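Local coordinates for protein fibrillarin-like rRNA/tRNA 2'-O-methyltransferase (Methanocaldococcus jannaschii, PDB 1FBN) that probably transfers methyl groups from S-adenosyl-L-methionine to ribose 2'-hydroxyls of rRNA and tRNA, at sites chosen by a base-paired guide RNA, at residues 68-73 against 173-178; 206-211 against 222-227. All blocks are in the same frame, centred on the assembly; numbering follows the deposited sequence.

Contact 1. Residues 68-73 against 173-178; sequences KVMPIK and YGMIAI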
ATOM      1  N   LYS A  68      -6.873   6.798   9.170  1.00 19.48           N
ATOM      2  CA  LYS A  68      -6.453   8.082   9.748  1.00 19.42           C
ATOM      3  C   LYS A  68      -4.934   8.251   9.789  1.00 19.42           C
ATOM      4  O   LYS A  68      -4.428   9.377   9.796  1.00 20.14           O
ATOM      5  CB  LYS A  68      -7.027   8.259  11.161  1.00 17.43           C
ATOM      6  CG  LYS A  68      -8.545   8.196  11.239  1.00 15.85           C
ATOM      7  CD  LYS A  68      -9.199   9.259  10.379  1.00 16.16           C
ATOM      8  CE  LYS A  68     -10.699   9.066  10.349  1.00 20.60           C
ATOM      9  NZ  LYS A  68     -11.348   9.976   9.377  1.00 25.69           N
ATOM     10  N   VAL A  69      -4.212   7.136   9.840  1.00 19.32           N
ATOM     11  CA  VAL A  69      -2.754   7.162   9.878  1.00 20.00           C
ATOM     12  C   VAL A  69      -2.192   6.712   8.529  1.00 20.11           C
ATOM     13  O   VAL A  69      -2.257   5.531   8.185  1.00 20.45           O
ATOM     14  CB  VAL A  69      -2.191   6.230  10.989  1.00 20.15           C
ATOM     15  CG1 VAL A  69      -0.679   6.390  11.103  1.00 18.72           C
ATOM     16  CG2 VAL A  69      -2.864   6.523  12.321  1.00 20.32           C
HETATM   17  N   MSE A  70      -1.695   7.665   7.748  1.00 20.24           N
HETATM   18  CA  MSE A  70      -1.096   7.369   6.446  1.00 19.19           C
HETATM   19  C   MSE A  70       0.339   7.884   6.504  1.00 19.93           C
HETATM   20  O   MSE A  70       0.597   9.072   6.296  1.00 21.20           O
HETATM   21  CB  MSE A  70      -1.883   8.038   5.314  1.00 19.39           C
HETATM   22  CG  MSE A  70      -1.240   7.893   3.936  1.00 18.46           C
HETATM   23 SE   MSE A  70      -0.877   6.190   3.488  1.00 11.94          SE
HETATM   24  CE  MSE A  70      -0.811   6.355   1.715  1.00 19.05           C
ATOM     25  N   PRO A  71       1.289   6.991   6.829  1.00 19.79           N
ATOM     26  CA  PRO A  71       2.721   7.285   6.947  1.00 22.08           C
ATOM     27  C   PRO A  71       3.516   7.525   5.658  1.00 23.83           C
ATOM     28  O   PRO A  71       4.619   8.066   5.709  1.00 26.55           O
ATOM     29  CB  PRO A  71       3.241   6.078   7.719  1.00 20.81           C
ATOM     30  CG  PRO A  71       2.388   4.970   7.201  1.00 20.03           C
ATOM     31  CD  PRO A  71       1.013   5.588   7.195  1.00 18.89           C
ATOM     32  N   ILE A  72       2.975   7.122   4.513  1.00 24.63           N
ATOM     33  CA  ILE A  72       3.670   7.316   3.246  1.00 27.16           C
ATOM     34  C   ILE A  72       3.653   8.791   2.859  1.00 29.35           C
ATOM     35  O   ILE A  72       2.596   9.361   2.601  1.00 31.91           O
ATOM     36  CB  ILE A  72       3.045   6.456   2.118  1.00 27.72           C
ATOM     37  CG1 ILE A  72       3.180   4.970   2.468  1.00 26.20           C
ATOM     38  CG2 ILE A  72       3.718   6.763   0.773  1.00 27.56           C
ATOM     39  CD1 ILE A  72       2.502   4.028   1.494  1.00 24.56           C
ATOM     40  N   LYS A  73       4.836   9.399   2.842  1.00 30.10           N
ATOM     41  CA  LYS A  73       4.997  10.811   2.500  1.00 30.01           C
ATOM     42  C   LYS A  73       5.717  10.964   1.153  1.00 28.00           C
ATOM     43  O   LYS A  73       6.077   9.971   0.518  1.00 24.46           O
ATOM     44  CB  LYS A  73       5.801  11.518   3.597  1.00 32.82           C
ATOM     45  CG  LYS A  73       5.266  11.334   5.010  1.00 35.66           C
ATOM     46  CD  LYS A  73       3.949  12.057   5.227  1.00 40.19           C
ATOM     47  CE  LYS A  73       3.523  12.000   6.689  1.00 42.30           C
ATOM     48  NZ  LYS A  73       2.328  12.849   6.955  1.00 44.80           N
ATOM     49  N   TYR A 173       6.844   2.711   9.909  1.00 19.05           N
ATOM     50  CA  TYR A 173       5.526   2.085   9.916  1.00 18.33           C
ATOM     51  C   TYR A 173       5.360   0.847   9.053  1.00 19.87           C
ATOM     52  O   TYR A 173       5.960   0.723   7.979  1.00 19.15           O
ATOM     53  CB  TYR A 173       4.461   3.095   9.482  1.00 19.54           C
ATOM     54  CG  TYR A 173       4.221   4.217  10.454  1.00 21.27           C
ATOM     55  CD1 TYR A 173       5.110   5.286  10.546  1.00 21.70           C
ATOM     56  CD2 TYR A 173       3.105   4.213  11.282  1.00 22.23           C
ATOM     57  CE1 TYR A 173       4.895   6.326  11.444  1.00 23.18           C
ATOM     58  CE2 TYR A 173       2.878   5.252  12.184  1.00 23.83           C
ATOM     59  CZ  TYR A 173       3.780   6.300  12.260  1.00 23.82           C
ATOM     60  OH  TYR A 173       3.587   7.304  13.176  1.00 25.33           O
ATOM     61  N   GLY A 174       4.485  -0.037   9.523  1.00 18.84           N
ATOM     62  CA  GLY A 174       4.166  -1.248   8.799  1.00 17.40           C
ATOM     63  C   GLY A 174       2.690  -1.193   8.440  1.00 18.40           C
ATOM     64  O   GLY A 174       1.851  -0.938   9.309  1.00 18.92           O
HETATM   65  N   MSE A 175       2.384  -1.332   7.152  1.00 15.99           N
HETATM   66  CA  MSE A 175       1.005  -1.332   6.668  1.00 16.32           C
HETATM   67  C   MSE A 175       0.765  -2.724   6.092  1.00 15.95           C
HETATM   68  O   MSE A 175       1.501  -3.164   5.213  1.00 16.33           O
HETATM   69  CB  MSE A 175       0.803  -0.273   5.574  1.00 13.92           C
HETATM   70  CG  MSE A 175       1.059   1.160   6.013  1.00 14.66           C
HETATM   71 SE   MSE A 175       0.640   2.387   4.743  1.00 12.76          SE
HETATM   72  CE  MSE A 175      -1.106   2.600   5.058  1.00 17.70           C
ATOM     73  N   ILE A 176      -0.239  -3.429   6.601  1.00 16.14           N
ATOM     74  CA  ILE A 176      -0.513  -4.776   6.110  1.00 15.29           C
ATOM     75  C   ILE A 176      -2.004  -5.071   5.926  1.00 15.65           C
ATOM     76  O   ILE A 176      -2.811  -4.901   6.847  1.00 15.41           O
ATOM     77  CB  ILE A 176       0.154  -5.854   7.031  1.00 16.78           C
ATOM     78  CG1 ILE A 176      -0.011  -7.258   6.439  1.00 16.03           C
ATOM     79  CG2 ILE A 176      -0.423  -5.794   8.445  1.00 17.46           C
ATOM     80  CD1 ILE A 176       0.687  -8.342   7.228  1.00 17.70           C
ATOM     81  N   ALA A 177      -2.364  -5.459   4.705  1.00 14.33           N
ATOM     82  CA  ALA A 177      -3.739  -5.810   4.370  1.00 15.38           C
ATOM     83  C   ALA A 177      -3.867  -7.311   4.600  1.00 16.72           C
ATOM     84  O   ALA A 177      -3.243  -8.109   3.906  1.00 16.79           O
ATOM     85  CB  ALA A 177      -4.035  -5.468   2.914  1.00 15.85           C
ATOM     86  N   ILE A 178      -4.667  -7.691   5.590  1.00 17.76           N
ATOM     87  CA  ILE A 178      -4.844  -9.094   5.933  1.00 17.49           C
ATOM     88  C   ILE A 178      -6.182  -9.706   5.522  1.00 19.82           C
ATOM     89  O   ILE A 178      -7.251  -9.206   5.878  1.00 17.63           O
ATOM     90  CB  ILE A 178      -4.639  -9.317   7.449  1.00 17.08           C
ATOM     91  CG1 ILE A 178      -3.248  -8.832   7.868  1.00 17.47           C
ATOM     92  CG2 ILE A 178      -4.815 -10.793   7.799  1.00 16.09           C
ATOM     93  CD1 ILE A 178      -2.907  -9.086   9.327  1.00 15.72           C
TER
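Pro71 and Tyr173 bring the two backbones to their nearest point, with CA atoms 6.6 Å apart, where the irregular loop 68-73 passes over one face of strand 173-178. This strand belongs to the central mixed sheet of a Rossmann-like methyltransferase fold, and the loop runs between helix 58-64 and strand 77-81. The meeting is apolar throughout. Pro71 sets its ring over one face of Tyr173, a CH-pi contact in which CB stands 3.8 Å from the ring centroid and 29° off the normal. The phenol reaches this place because CG of Tyr173 is anti to its carbonyl carbon (chi1 -68°), and CG1 of Val69 lies 3.9 Å from CE2 of Tyr173. Two residues along the strand and on the same face, the selenomethionine Met175 reaches toward the proline, its SE 4.0 Å from CG of Pro71. Leu59 of helix 58-64 touches both Met175 and the selenomethionine Met70, while Val146 of the neighbouring strand 144-149 packs on Pro71 and Ile72. A bend at chi3 (85°) turns the terminal methyl of Met175 aside, and its CE ends 3.9 Å from SE of Met70, the two chains crossing nearly at right angles.

Contact 2. Residues 206-211 against 222-227; sequences KIVDEV and MFVGIW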
ATOM      1  N   LYS A 206       3.288  -1.512  17.334  1.00 22.18           N
ATOM      2  CA  LYS A 206       2.287  -0.890  18.195  1.00 24.00           C
ATOM      3  C   LYS A 206       1.213  -0.511  17.180  1.00 21.57           C
ATOM      4  O   LYS A 206       1.448   0.328  16.310  1.00 19.16           O
ATOM      5  CB  LYS A 206       2.836   0.357  18.895  1.00 25.95           C
ATOM      6  CG  LYS A 206       1.814   1.058  19.793  1.00 31.91           C
ATOM      7  CD  LYS A 206       2.433   2.227  20.558  1.00 38.47           C
ATOM      8  CE  LYS A 206       1.378   3.083  21.257  1.00 40.35           C
ATOM      9  NZ  LYS A 206       0.698   2.365  22.378  1.00 42.84           N
ATOM     10  N   ILE A 207       0.069  -1.185  17.246  1.00 21.07           N
ATOM     11  CA  ILE A 207      -1.019  -0.936  16.300  1.00 22.89           C
ATOM     12  C   ILE A 207      -1.681   0.426  16.506  1.00 21.95           C
ATOM     13  O   ILE A 207      -2.267   0.687  17.561  1.00 23.76           O
ATOM     14  CB  ILE A 207      -2.077  -2.065  16.354  1.00 22.99           C
ATOM     15  CG1 ILE A 207      -1.408  -3.433  16.130  1.00 23.25           C
ATOM     16  CG2 ILE A 207      -3.177  -1.809  15.326  1.00 21.65           C
ATOM     17  CD1 ILE A 207      -0.661  -3.586  14.805  1.00 19.32           C
ATOM     18  N   VAL A 208      -1.579   1.285  15.488  1.00 19.00           N
ATOM     19  CA  VAL A 208      -2.136   2.636  15.545  1.00 19.58           C
ATOM     20  C   VAL A 208      -3.369   2.876  14.676  1.00 19.97           C
ATOM     21  O   VAL A 208      -4.007   3.921  14.786  1.00 19.16           O
ATOM     22  CB  VAL A 208      -1.062   3.727  15.241  1.00 21.43           C
ATOM     23  CG1 VAL A 208       0.025   3.699  16.313  1.00 19.62           C
ATOM     24  CG2 VAL A 208      -0.458   3.532  13.855  1.00 16.44           C
ATOM     25  N   ASP A 209      -3.688   1.922  13.803  1.00 18.74           N
ATOM     26  CA  ASP A 209      -4.869   2.030  12.948  1.00 16.77           C
ATOM     27  C   ASP A 209      -5.306   0.642  12.502  1.00 17.94           C
ATOM     28  O   ASP A 209      -4.497  -0.289  12.415  1.00 17.82           O
ATOM     29  CB  ASP A 209      -4.605   2.926  11.731  1.00 16.89           C
ATOM     30  CG  ASP A 209      -5.861   3.663  11.253  1.00 20.92           C
ATOM     31  OD1 ASP A 209      -6.988   3.169  11.473  1.00 21.50           O
ATOM     32  OD2 ASP A 209      -5.726   4.749  10.655  1.00 22.03           O
ATOM     33  N   GLU A 210      -6.603   0.510  12.251  1.00 17.66           N
ATOM     34  CA  GLU A 210      -7.202  -0.748  11.829  1.00 19.73           C
ATOM     35  C   GLU A 210      -8.457  -0.385  11.042  1.00 20.01           C
ATOM     36  O   GLU A 210      -9.379   0.232  11.580  1.00 19.86           O
ATOM     37  CB  GLU A 210      -7.555  -1.587  13.056  1.00 20.74           C
ATOM     38  CG  GLU A 210      -8.009  -2.999  12.748  1.00 30.26           C
ATOM     39  CD  GLU A 210      -8.345  -3.802  13.998  1.00 35.10           C
ATOM     40  OE1 GLU A 210      -7.652  -3.639  15.028  1.00 34.96           O
ATOM     41  OE2 GLU A 210      -9.302  -4.604  13.942  1.00 37.83           O
ATOM     42  N   VAL A 211      -8.477  -0.754   9.762  1.00 19.37           N
ATOM     43  CA  VAL A 211      -9.597  -0.430   8.886  1.00 17.70           C
ATOM     44  C   VAL A 211     -10.221  -1.628   8.177  1.00 20.45           C
ATOM     45  O   VAL A 211      -9.550  -2.357   7.439  1.00 18.46           O
ATOM     46  CB  VAL A 211      -9.172   0.599   7.790  1.00 18.97           C
ATOM     47  CG1 VAL A 211     -10.381   1.060   6.988  1.00 18.23           C
ATOM     48  CG2 VAL A 211      -8.471   1.794   8.410  1.00 18.49           C
HETATM   49  N   MSE A 222      -7.025  -3.661   7.099  1.00 17.62           N
HETATM   50  CA  MSE A 222      -5.734  -3.001   6.933  1.00 17.54           C
HETATM   51  C   MSE A 222      -5.216  -2.606   8.318  1.00 17.59           C
HETATM   52  O   MSE A 222      -5.871  -1.862   9.051  1.00 19.49           O
HETATM   53  CB  MSE A 222      -5.873  -1.750   6.048  1.00 16.71           C
HETATM   54  CG  MSE A 222      -4.584  -0.950   5.817  1.00 17.41           C
HETATM   55 SE   MSE A 222      -3.352  -1.756   4.756  1.00 10.94          SE
HETATM   56  CE  MSE A 222      -3.931  -1.267   3.175  1.00 19.63           C
ATOM     57  N   PHE A 223      -4.072  -3.158   8.697  1.00 17.32           N
ATOM     58  CA  PHE A 223      -3.450  -2.837   9.976  1.00 19.00           C
ATOM     59  C   PHE A 223      -2.286  -1.880   9.733  1.00 18.99           C
ATOM     60  O   PHE A 223      -1.586  -1.979   8.721  1.00 16.20           O
ATOM     61  CB  PHE A 223      -2.910  -4.100  10.667  1.00 21.94           C
ATOM     62  CG  PHE A 223      -3.975  -4.991  11.245  1.00 24.97           C
ATOM     63  CD1 PHE A 223      -4.472  -4.762  12.527  1.00 27.80           C
ATOM     64  CD2 PHE A 223      -4.467  -6.071  10.518  1.00 25.39           C
ATOM     65  CE1 PHE A 223      -5.444  -5.596  13.079  1.00 29.54           C
ATOM     66  CE2 PHE A 223      -5.441  -6.914  11.061  1.00 28.43           C
ATOM     67  CZ  PHE A 223      -5.929  -6.675  12.344  1.00 30.11           C
ATOM     68  N   VAL A 224      -2.124  -0.922  10.640  1.00 16.72           N
ATOM     69  CA  VAL A 224      -1.025   0.031  10.569  1.00 15.96           C
ATOM     70  C   VAL A 224      -0.389   0.046  11.955  1.00 18.28           C
ATOM     71  O   VAL A 224      -1.086   0.150  12.968  1.00 18.30           O
ATOM     72  CB  VAL A 224      -1.494   1.454  10.198  1.00 17.16           C
ATOM     73  CG1 VAL A 224      -0.306   2.404  10.178  1.00 16.91           C
ATOM     74  CG2 VAL A 224      -2.182   1.456   8.834  1.00 15.98           C
ATOM     75  N   GLY A 225       0.928  -0.110  12.001  1.00 18.20           N
ATOM     76  CA  GLY A 225       1.618  -0.110  13.276  1.00 18.58           C
ATOM     77  C   GLY A 225       2.976   0.554  13.210  1.00 21.47           C
ATOM     78  O   GLY A 225       3.597   0.605  12.146  1.00 20.47           O
ATOM     79  N   ILE A 226       3.407   1.117  14.336  1.00 22.72           N
ATOM     80  CA  ILE A 226       4.715   1.766  14.418  1.00 25.69           C
ATOM     81  C   ILE A 226       5.718   0.726  14.897  1.00 25.35           C
ATOM     82  O   ILE A 226       5.461   0.010  15.866  1.00 23.88           O
ATOM     83  CB  ILE A 226       4.723   2.956  15.405  1.00 26.73           C
ATOM     84  CG1 ILE A 226       3.686   3.990  14.983  1.00 33.16           C
ATOM     85  CG2 ILE A 226       6.102   3.607  15.435  1.00 26.17           C
ATOM     86  CD1 ILE A 226       3.799   5.322  15.714  1.00 39.99           C
ATOM     87  N   TRP A 227       6.842   0.632  14.194  1.00 25.45           N
ATOM     88  CA  TRP A 227       7.890  -0.323  14.529  1.00 28.61           C
ATOM     89  C   TRP A 227       8.722   0.155  15.712  1.00 33.64           C
ATOM     90  O   TRP A 227       9.501   1.099  15.595  1.00 31.01           O
ATOM     91  CB  TRP A 227       8.787  -0.547  13.315  1.00 26.60           C
ATOM     92  CG  TRP A 227       9.886  -1.543  13.532  1.00 25.09           C
ATOM     93  CD1 TRP A 227      11.227  -1.312  13.434  1.00 25.79           C
ATOM     94  CD2 TRP A 227       9.742  -2.939  13.841  1.00 24.36           C
ATOM     95  NE1 TRP A 227      11.928  -2.474  13.657  1.00 26.34           N
ATOM     96  CE2 TRP A 227      11.042  -3.487  13.909  1.00 23.19           C
ATOM     97  CE3 TRP A 227       8.640  -3.780  14.062  1.00 21.80           C
ATOM     98  CZ2 TRP A 227      11.272  -4.840  14.190  1.00 23.06           C
ATOM     99  CZ3 TRP A 227       8.870  -5.124  14.340  1.00 21.51           C
ATOM    100  CH2 TRP A 227      10.177  -5.639  14.400  1.00 24.24           C
TER
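A classic beta bulge interrupts the antiparallel hairpin of strands 205-212 and 220-227, where Val208 and Asp209 both face Val224. The carbonyl oxygen of Val224 accepts from two amides, with Val208 N at 2.8 Å and Asp209 N at a longer 3.3 Å. In return, Val224 N donates to Asp209 O from well above the carbonyl plane, 40° out of it. Regular pairing holds on both flanks: Lys206 and Ile226 exchange two backbone bonds, as do Val211 and Met222. At the bulge, Val208 reaches two residues of the partner strand, CG2 lying 3.8 Å from Val224 CG1 while CG1 meets Ile226 CG1 at 3.9 Å. Beyond it, the extended chain of Glu210, its CG anti to N (chi1 -172°), runs alongside Phe223 and points the same way. Glu210 CD comes 3.5 Å from Phe223 CE1, with carboxylate and ring planes 41° apart. Asp209 turns OD2 to the amides of Lys68 and Val69, while OD1 takes a weak bond from Glu210 N. Strand 205-212 forms one edge of the mixed sheet; helix 189-203 covers the face of Ile207, Glu210 and Phe223, and strand 172-179 pairs with the other side of 220-227.

The two contacts follow one another along the chain, neither nested nor crossed. Contact 1 closes a long loop of 99 residues, holding four strands of the mixed sheet, and brings the loop after helix 58-64 back against the later strand 172-179. Contact 2 closes a short hairpin near the C terminus. Their centres lie about 7 Å apart, and strands 172-179 and 220-227 are neighbours in the sheet, with Ile176 O probably hydrogen-bonded to Phe223 N at 2.8 Å. Tyr173 also packs on Ile226. The example illustrates how sequence-distant pieces can be joined: loop 68-73 packs on strand 173-178 and also gives the amides of Lys68 and Val69 to Asp209 OD2 on strand 205-212, so that it touches both contacts.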